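Local coordinates for protein tRNA (adenine(22)-N(1))-methyltransferase (Bacillus subtilis, PDB 6Q56) that catalyses the S-adenosyl-L-methionine-dependent methylation of adenosine 22 in tRNA, forming N(1)-methyladenosine, at residues E3-E15 with H30-K42. The protein carries 2 engineered substitutions. Residues are numbered along the deposited sequence; the frame is centred on the assembly and turned at random.
Engineered in segment 30-42: Ser35 (natural residue Cys).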
ATOM      1  N   GLU A   3      17.943  17.794  -6.638  1.00 68.05           N
ATOM      2  CA  GLU A   3      17.021  18.549  -5.797  1.00 70.92           C
ATOM      3  C   GLU A   3      16.727  17.758  -4.523  1.00 72.98           C
ATOM      4  O   GLU A   3      17.591  17.638  -3.663  1.00 71.75           O
ATOM      5  CB  GLU A   3      15.744  18.877  -6.576  1.00 62.78           C
ATOM      6  CG  GLU A   3      15.848  20.122  -7.443  1.00 68.98           C
ATOM      7  CD  GLU A   3      15.051  20.025  -8.723  1.00 61.91           C
ATOM      8  OE1 GLU A   3      14.786  18.896  -9.178  1.00 62.93           O
ATOM      9  OE2 GLU A   3      14.706  21.079  -9.283  1.00 51.46           O
ATOM     10  N   LEU A   4      15.510  17.246  -4.403  1.00 79.31           N
ATOM     11  CA  LEU A   4      15.127  16.461  -3.247  1.00 61.14           C
ATOM     12  C   LEU A   4      15.409  15.018  -3.564  1.00 52.06           C
ATOM     13  O   LEU A   4      15.226  14.584  -4.690  1.00 62.47           O
ATOM     14  CB  LEU A   4      13.641  16.611  -2.946  1.00 53.85           C
ATOM     15  CG  LEU A   4      13.181  17.907  -2.298  1.00 67.36           C
ATOM     16  CD1 LEU A   4      11.671  17.923  -2.206  1.00102.62           C
ATOM     17  CD2 LEU A   4      13.796  18.067  -0.922  1.00 78.19           C
ATOM     18  N   LYS A   5      15.847  14.266  -2.571  1.00 55.95           N
ATOM     19  CA  LYS A   5      16.121  12.859  -2.778  1.00 51.62           C
ATOM     20  C   LYS A   5      15.085  12.052  -2.033  1.00 45.18           C
ATOM     21  O   LYS A   5      14.679  12.401  -0.938  1.00 46.67           O
ATOM     22  CB  LYS A   5      17.524  12.489  -2.314  1.00 53.24           C
ATOM     23  CG  LYS A   5      18.629  13.045  -3.191  1.00 65.54           C
ATOM     24  CD  LYS A   5      18.430  12.674  -4.650  1.00 69.70           C
ATOM     25  CE  LYS A   5      19.563  13.197  -5.515  1.00 73.58           C
ATOM     26  NZ  LYS A   5      19.804  14.645  -5.298  1.00 74.41           N
ATOM     27  N   LEU A   6      14.654  10.962  -2.637  1.00 38.60           N
ATOM     28  CA  LEU A   6      13.665  10.112  -2.021  1.00 32.33           C
ATOM     29  C   LEU A   6      14.268   8.765  -1.728  1.00 31.74           C
ATOM     30  O   LEU A   6      15.271   8.387  -2.311  1.00 36.25           O
ATOM     31  CB  LEU A   6      12.484   9.906  -2.954  1.00 36.21           C
ATOM     32  CG  LEU A   6      11.491  11.040  -3.160  1.00 41.95           C
ATOM     33  CD1 LEU A   6      10.486  10.620  -4.212  1.00 39.24           C
ATOM     34  CD2 LEU A   6      10.798  11.385  -1.860  1.00 32.45           C
ATOM     35  N   SER A   7      13.630   8.036  -0.833  1.00 31.62           N
ATOM     36  CA  SER A   7      14.062   6.702  -0.484  1.00 41.61           C
ATOM     37  C   SER A   7      13.642   5.776  -1.605  1.00 41.66           C
ATOM     38  O   SER A   7      12.767   6.108  -2.392  1.00 40.36           O
ATOM     39  CB  SER A   7      13.407   6.249   0.817  1.00 37.84           C
ATOM     40  OG  SER A   7      12.004   6.259   0.710  1.00 31.56           O
ATOM     41  N   LYS A   8      14.270   4.614  -1.676  1.00 42.56           N
ATOM     42  CA  LYS A   8      13.939   3.637  -2.692  1.00 42.54           C
ATOM     43  C   LYS A   8      12.444   3.401  -2.651  1.00 38.89           C
ATOM     44  O   LYS A   8      11.776   3.330  -3.669  1.00 43.41           O
ATOM     45  CB  LYS A   8      14.667   2.320  -2.426  1.00 49.86           C
ATOM     46  CG  LYS A   8      16.087   2.268  -2.956  1.00 55.78           C
ATOM     47  CD  LYS A   8      16.757   0.942  -2.636  1.00 63.52           C
ATOM     48  CE  LYS A   8      18.132   0.819  -3.272  1.00 54.83           C
ATOM     49  NZ  LYS A   8      18.081   0.216  -4.632  1.00 64.85           N
ATOM     50  N   ARG A   9      11.942   3.277  -1.435  1.00 37.24           N
ATOM     51  CA  ARG A   9      10.532   3.027  -1.190  1.00 38.35           C
ATOM     52  C   ARG A   9       9.611   4.049  -1.852  1.00 35.59           C
ATOM     53  O   ARG A   9       8.730   3.679  -2.606  1.00 32.79           O
ATOM     54  CB  ARG A   9      10.269   2.979   0.310  1.00 33.29           C
ATOM     55  CG  ARG A   9       8.895   2.513   0.703  1.00 37.00           C
ATOM     56  CD  ARG A   9       8.871   2.235   2.188  1.00 46.07           C
ATOM     57  NE  ARG A   9       9.558   3.281   2.926  1.00 42.15           N
ATOM     58  CZ  ARG A   9       8.988   4.411   3.308  1.00 37.87           C
ATOM     59  NH1 ARG A   9       7.720   4.645   3.033  1.00 39.10           N
ATOM     60  NH2 ARG A   9       9.685   5.306   3.974  1.00 55.16           N
ATOM     61  N   LEU A  10       9.806   5.327  -1.556  1.00 37.70           N
ATOM     62  CA  LEU A  10       8.967   6.370  -2.129  1.00 37.22           C
ATOM     63  C   LEU A  10       9.322   6.632  -3.586  1.00 35.86           C
ATOM     64  O   LEU A  10       8.490   7.074  -4.361  1.00 31.54           O
ATOM     65  CB  LEU A  10       9.053   7.647  -1.304  1.00 38.94           C
ATOM     66  CG  LEU A  10       8.509   7.517   0.116  1.00 39.25           C
ATOM     67  CD1 LEU A  10       8.316   8.878   0.757  1.00 33.86           C
ATOM     68  CD2 LEU A  10       7.205   6.744   0.117  1.00 33.96           C
ATOM     69  N   GLN A  11      10.562   6.343  -3.953  1.00 36.43           N
ATOM     70  CA  GLN A  11      10.997   6.514  -5.323  1.00 38.99           C
ATOM     71  C   GLN A  11      10.134   5.598  -6.158  1.00 38.45           C
ATOM     72  O   GLN A  11       9.609   5.984  -7.193  1.00 37.54           O
ATOM     73  CB  GLN A  11      12.463   6.138  -5.482  1.00 51.21           C
ATOM     74  CG  GLN A  11      13.023   6.463  -6.850  1.00 49.78           C
ATOM     75  CD  GLN A  11      12.813   7.911  -7.208  1.00 62.31           C
ATOM     76  OE1 GLN A  11      13.140   8.800  -6.433  1.00 63.61           O
ATOM     77  NE2 GLN A  11      12.261   8.156  -8.387  1.00 67.77           N
ATOM     78  N   THR A  12       9.998   4.372  -5.674  1.00 34.23           N
ATOM     79  CA  THR A  12       9.200   3.353  -6.326  1.00 34.78           C
ATOM     80  C   THR A  12       7.771   3.838  -6.483  1.00 34.35           C
ATOM     81  O   THR A  12       7.181   3.690  -7.538  1.00 38.77           O
ATOM     82  CB  THR A  12       9.223   2.035  -5.532  1.00 37.90           C
ATOM     83  OG1 THR A  12      10.524   1.450  -5.616  1.00 41.55           O
ATOM     84  CG2 THR A  12       8.210   1.051  -6.075  1.00 34.88           C
ATOM     85  N   VAL A  13       7.223   4.422  -5.429  1.00 34.70           N
ATOM     86  CA  VAL A  13       5.861   4.927  -5.460  1.00 39.00           C
ATOM     87  C   VAL A  13       5.707   6.004  -6.525  1.00 34.51           C
ATOM     88  O   VAL A  13       4.782   5.975  -7.315  1.00 32.98           O
ATOM     89  CB  VAL A  13       5.447   5.491  -4.086  1.00 29.98           C
ATOM     90  CG1 VAL A  13       4.116   6.210  -4.168  1.00 26.87           C
ATOM     91  CG2 VAL A  13       5.390   4.383  -3.053  1.00 28.33           C
ATOM     92  N   ALA A  14       6.626   6.953  -6.527  1.00 37.29           N
ATOM     93  CA  ALA A  14       6.597   8.058  -7.475  1.00 41.42           C
ATOM     94  C   ALA A  14       6.556   7.613  -8.936  1.00 40.04           C
ATOM     95  O   ALA A  14       5.906   8.243  -9.750  1.00 39.07           O
ATOM     96  CB  ALA A  14       7.785   8.980  -7.242  1.00 40.03           C
ATOM     97  N   GLU A  15       7.256   6.537  -9.263  1.00 39.71           N
ATOM     98  CA  GLU A  15       7.310   6.052 -10.637  1.00 42.31           C
ATOM     99  C   GLU A  15       5.963   5.647 -11.218  1.00 42.34           C
ATOM    100  O   GLU A  15       5.828   5.550 -12.428  1.00 39.46           O
ATOM    101  CB  GLU A  15       8.275   4.878 -10.756  1.00 39.50           C
ATOM    102  CG  GLU A  15       9.706   5.185 -10.353  1.00 53.72           C
ATOM    103  CD  GLU A  15      10.296   6.377 -11.077  1.00 64.73           C
ATOM    104  OE1 GLU A  15       9.946   6.608 -12.247  1.00 64.28           O
ATOM    105  OE2 GLU A  15      11.121   7.086 -10.472  1.00 68.69           O
ATOM    106  N   HIS A  30       6.605  14.938   5.099  1.00 35.39           N
ATOM    107  CA  HIS A  30       7.221  16.241   4.860  1.00 41.00           C
ATOM    108  C   HIS A  30       6.876  16.813   3.496  1.00 37.42           C
ATOM    109  O   HIS A  30       7.417  17.831   3.104  1.00 32.08           O
ATOM    110  CB  HIS A  30       8.733  16.157   4.994  1.00 39.48           C
ATOM    111  CG  HIS A  30       9.209  16.104   6.408  1.00 45.03           C
ATOM    112  ND1 HIS A  30       9.225  14.942   7.144  1.00 39.70           N
ATOM    113  CD2 HIS A  30       9.694  17.070   7.220  1.00 48.46           C
ATOM    114  CE1 HIS A  30       9.697  15.194   8.350  1.00 43.89           C
ATOM    115  NE2 HIS A  30       9.988  16.479   8.421  1.00 47.44           N
ATOM    116  N   ALA A  31       5.977  16.146   2.787  1.00 32.31           N
ATOM    117  CA  ALA A  31       5.562  16.576   1.467  1.00 37.51           C
ATOM    118  C   ALA A  31       6.703  16.423   0.480  1.00 33.78           C
ATOM    119  O   ALA A  31       6.719  17.067  -0.554  1.00 32.82           O
ATOM    120  CB  ALA A  31       5.091  18.016   1.506  1.00 34.30           C
ATOM    121  N   TYR A  32       7.657  15.565   0.811  1.00 28.59           N
ATOM    122  CA  TYR A  32       8.801  15.335  -0.051  1.00 32.90           C
ATOM    123  C   TYR A  32       8.382  14.673  -1.353  1.00 28.68           C
ATOM    124  O   TYR A  32       8.719  15.140  -2.425  1.00 37.19           O
ATOM    125  CB  TYR A  32       9.846  14.470   0.650  1.00 28.78           C
ATOM    126  CG  TYR A  32      10.582  15.164   1.768  1.00 31.55           C
ATOM    127  CD1 TYR A  32      10.923  16.496   1.673  1.00 39.64           C
ATOM    128  CD2 TYR A  32      10.956  14.479   2.909  1.00 37.08           C
ATOM    129  CE1 TYR A  32      11.598  17.133   2.691  1.00 49.02           C
ATOM    130  CE2 TYR A  32      11.632  15.105   3.927  1.00 37.37           C
ATOM    131  CZ  TYR A  32      11.953  16.433   3.812  1.00 41.05           C
ATOM    132  OH  TYR A  32      12.625  17.064   4.818  1.00 51.54           O
ATOM    133  N   LEU A  33       7.641  13.583  -1.244  1.00 24.72           N
ATOM    134  CA  LEU A  33       7.186  12.850  -2.408  1.00 33.58           C
ATOM    135  C   LEU A  33       6.468  13.773  -3.380  1.00 34.31           C
ATOM    136  O   LEU A  33       6.833  13.851  -4.544  1.00 38.84           O
ATOM    137  CB  LEU A  33       6.273  11.700  -1.995  1.00 30.22           C
ATOM    138  CG  LEU A  33       5.479  11.020  -3.102  1.00 30.37           C
ATOM    139  CD1 LEU A  33       6.398  10.373  -4.112  1.00 25.36           C
ATOM    140  CD2 LEU A  33       4.540   9.993  -2.516  1.00 35.22           C
ATOM    141  N   PRO A  34       5.460  14.496  -2.910  1.00 31.45           N
ATOM    142  CA  PRO A  34       4.730  15.404  -3.798  1.00 39.81           C
ATOM    143  C   PRO A  34       5.609  16.528  -4.334  1.00 36.23           C
ATOM    144  O   PRO A  34       5.454  16.920  -5.478  1.00 40.00           O
ATOM    145  CB  PRO A  34       3.597  15.950  -2.919  1.00 41.84           C
ATOM    146  CG  PRO A  34       3.837  15.439  -1.546  1.00 36.83           C
ATOM    147  CD  PRO A  34       4.738  14.259  -1.656  1.00 30.07           C
ATOM    148  N   SER A  35       6.523  17.035  -3.522  1.00 37.49           N
ATOM    149  CA  SER A  35       7.405  18.098  -3.970  1.00 38.83           C
ATOM    150  C   SER A  35       8.277  17.543  -5.078  1.00 34.76           C
ATOM    151  O   SER A  35       8.496  18.173  -6.100  1.00 38.02           O
ATOM    152  CB  SER A  35       8.276  18.596  -2.821  1.00 28.97           C
ATOM    153  OG  SER A  35       7.544  19.384  -1.907  1.00 33.32           O
ATOM    154  N   TYR A  36       8.762  16.338  -4.842  1.00 39.59           N
ATOM    155  CA  TYR A  36       9.616  15.637  -5.786  1.00 37.64           C
ATOM    156  C   TYR A  36       8.888  15.369  -7.093  1.00 36.88           C
ATOM    157  O   TYR A  36       9.467  15.495  -8.160  1.00 40.65           O
ATOM    158  CB  TYR A  36      10.094  14.319  -5.178  1.00 37.45           C
ATOM    159  CG  TYR A  36      10.836  13.412  -6.124  1.00 36.76           C
ATOM    160  CD1 TYR A  36      10.155  12.613  -7.019  1.00 44.94           C
ATOM    161  CD2 TYR A  36      12.212  13.345  -6.109  1.00 34.63           C
ATOM    162  CE1 TYR A  36      10.825  11.776  -7.877  1.00 40.76           C
ATOM    163  CE2 TYR A  36      12.891  12.510  -6.964  1.00 48.15           C
ATOM    164  CZ  TYR A  36      12.193  11.728  -7.844  1.00 41.01           C
ATOM    165  OH  TYR A  36      12.866  10.904  -8.699  1.00 46.87           O
ATOM    166  N   ALA A  37       7.621  14.988  -7.000  1.00 32.92           N
ATOM    167  CA  ALA A  37       6.829  14.669  -8.181  1.00 42.47           C
ATOM    168  C   ALA A  37       6.539  15.882  -9.046  1.00 37.95           C
ATOM    169  O   ALA A  37       6.633  15.817 -10.263  1.00 40.62           O
ATOM    170  CB  ALA A  37       5.535  13.988  -7.779  1.00 42.67           C
ATOM    171  N   VAL A  38       6.189  16.982  -8.403  1.00 36.70           N
ATOM    172  CA  VAL A  38       5.883  18.217  -9.097  1.00 40.54           C
ATOM    173  C   VAL A  38       7.143  18.833  -9.693  1.00 38.01           C
ATOM    174  O   VAL A  38       7.139  19.289 -10.824  1.00 38.96           O
ATOM    175  CB  VAL A  38       5.193  19.207  -8.152  1.00 32.36           C
ATOM    176  CG1 VAL A  38       5.054  20.569  -8.796  1.00 38.05           C
ATOM    177  CG2 VAL A  38       3.841  18.664  -7.752  1.00 31.02           C
ATOM    178  N   LEU A  39       8.222  18.829  -8.927  1.00 37.20           N
ATOM    179  CA  LEU A  39       9.487  19.374  -9.392  1.00 38.26           C
ATOM    180  C   LEU A  39      10.016  18.617 -10.600  1.00 45.18           C
ATOM    181  O   LEU A  39      10.565  19.207 -11.516  1.00 45.95           O
ATOM    182  CB  LEU A  39      10.535  19.306  -8.294  1.00 40.94           C
ATOM    183  CG  LEU A  39      10.449  20.316  -7.162  1.00 37.82           C
ATOM    184  CD1 LEU A  39      11.382  19.912  -6.044  1.00 38.70           C
ATOM    185  CD2 LEU A  39      10.801  21.697  -7.668  1.00 42.97           C
ATOM    186  N   ASN A  40       9.857  17.304 -10.591  1.00 38.18           N
ATOM    187  CA  ASN A  40      10.319  16.488 -11.694  1.00 45.46           C
ATOM    188  C   ASN A  40       9.257  16.365 -12.766  1.00 39.32           C
ATOM    189  O   ASN A  40       9.359  15.543 -13.653  1.00 47.13           O
ATOM    190  CB  ASN A  40      10.740  15.110 -11.203  1.00 51.92           C
ATOM    191  CG  ASN A  40      11.970  15.163 -10.330  1.00 59.24           C
ATOM    192  OD1 ASN A  40      13.060  14.818 -10.766  1.00 66.94           O
ATOM    193  ND2 ASN A  40      11.803  15.608  -9.094  1.00 56.35           N
ATOM    194  N   HIS A  41       8.239  17.201 -12.663  1.00 50.61           N
ATOM    195  CA  HIS A  41       7.148  17.250 -13.624  1.00 48.70           C
ATOM    196  C   HIS A  41       6.399  15.942 -13.791  1.00 51.97           C
ATOM    197  O   HIS A  41       5.700  15.743 -14.773  1.00 43.19           O
ATOM    198  CB  HIS A  41       7.685  17.753 -14.955  1.00 48.62           C
ATOM    199  CG  HIS A  41       8.662  18.872 -14.799  1.00 53.41           C
ATOM    200  ND1 HIS A  41      10.009  18.724 -15.042  1.00 52.35           N
ATOM    201  CD2 HIS A  41       8.495  20.144 -14.370  1.00 47.00           C
ATOM    202  CE1 HIS A  41      10.626  19.863 -14.791  1.00 59.46           C
ATOM    203  NE2 HIS A  41       9.728  20.742 -14.384  1.00 61.86           N
ATOM    204  N   LYS A  42       6.531  15.061 -12.813  1.00 47.77           N
ATOM    205  CA  LYS A  42       5.831  13.797 -12.847  1.00 45.30           C
ATOM    206  C   LYS A  42       4.375  14.081 -12.556  1.00 49.34           C
ATOM    207  O   LYS A  42       3.485  13.403 -13.050  1.00 62.14           O
ATOM    208  CB  LYS A  42       6.393  12.841 -11.808  1.00 55.47           C
ATOM    209  CG  LYS A  42       7.802  12.358 -12.102  1.00 67.03           C
ATOM    210  CD  LYS A  42       8.154  11.136 -11.272  1.00 61.57           C
ATOM    211  CE  LYS A  42       7.123  10.036 -11.460  1.00 64.64           C
ATOM    212  NZ  LYS A  42       6.969   9.612 -12.878  1.00 52.31           N
TER
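Leu4, Leu6 and Tyr36 lead a largely apolar contact in which the N-terminal arm and helix 8-14 pack on helix 32-39, on one side of the central sheet. The two helix axes approach to 10.4 Å at a crossing angle of -48°, and Tyr36 bridges the gap. Its CG is anti to the backbone N (chi1 172°), which sends the ring across to helix 8-14. Leu6 CD1 sits over one ring face, a CH-pi contact 3.5 Å from the centroid, while Asn40 ND2 covers the opposite face and Leu4 O lies at the edge, in the ring plane. At the far end, Gln11 NE2 donates to Tyr36 OH (2.8 Å), its amide turned 70° from the ring. The same NE2 also binds Glu15 OE2, 2.6 Å away, a second bond that helps hold the amide in this orientation. Deeper in, Leu33 CD1 meets Ala14 CB at 3.7 Å and CD2 meets Val13 CG1. Leu4 packs on helix 32-39, its CD1 3.5 Å from CB of the engineered Ser35 and its CD2 near Tyr32 CD1. Helix 32-39 touches strands 21-26 and 43-50 (Leu33 on Asp25, Val38 on Ala46), forming the helix of the beta-alpha-beta unit that joins these parallel strands, as in Rossmann-like class I methyltransferases.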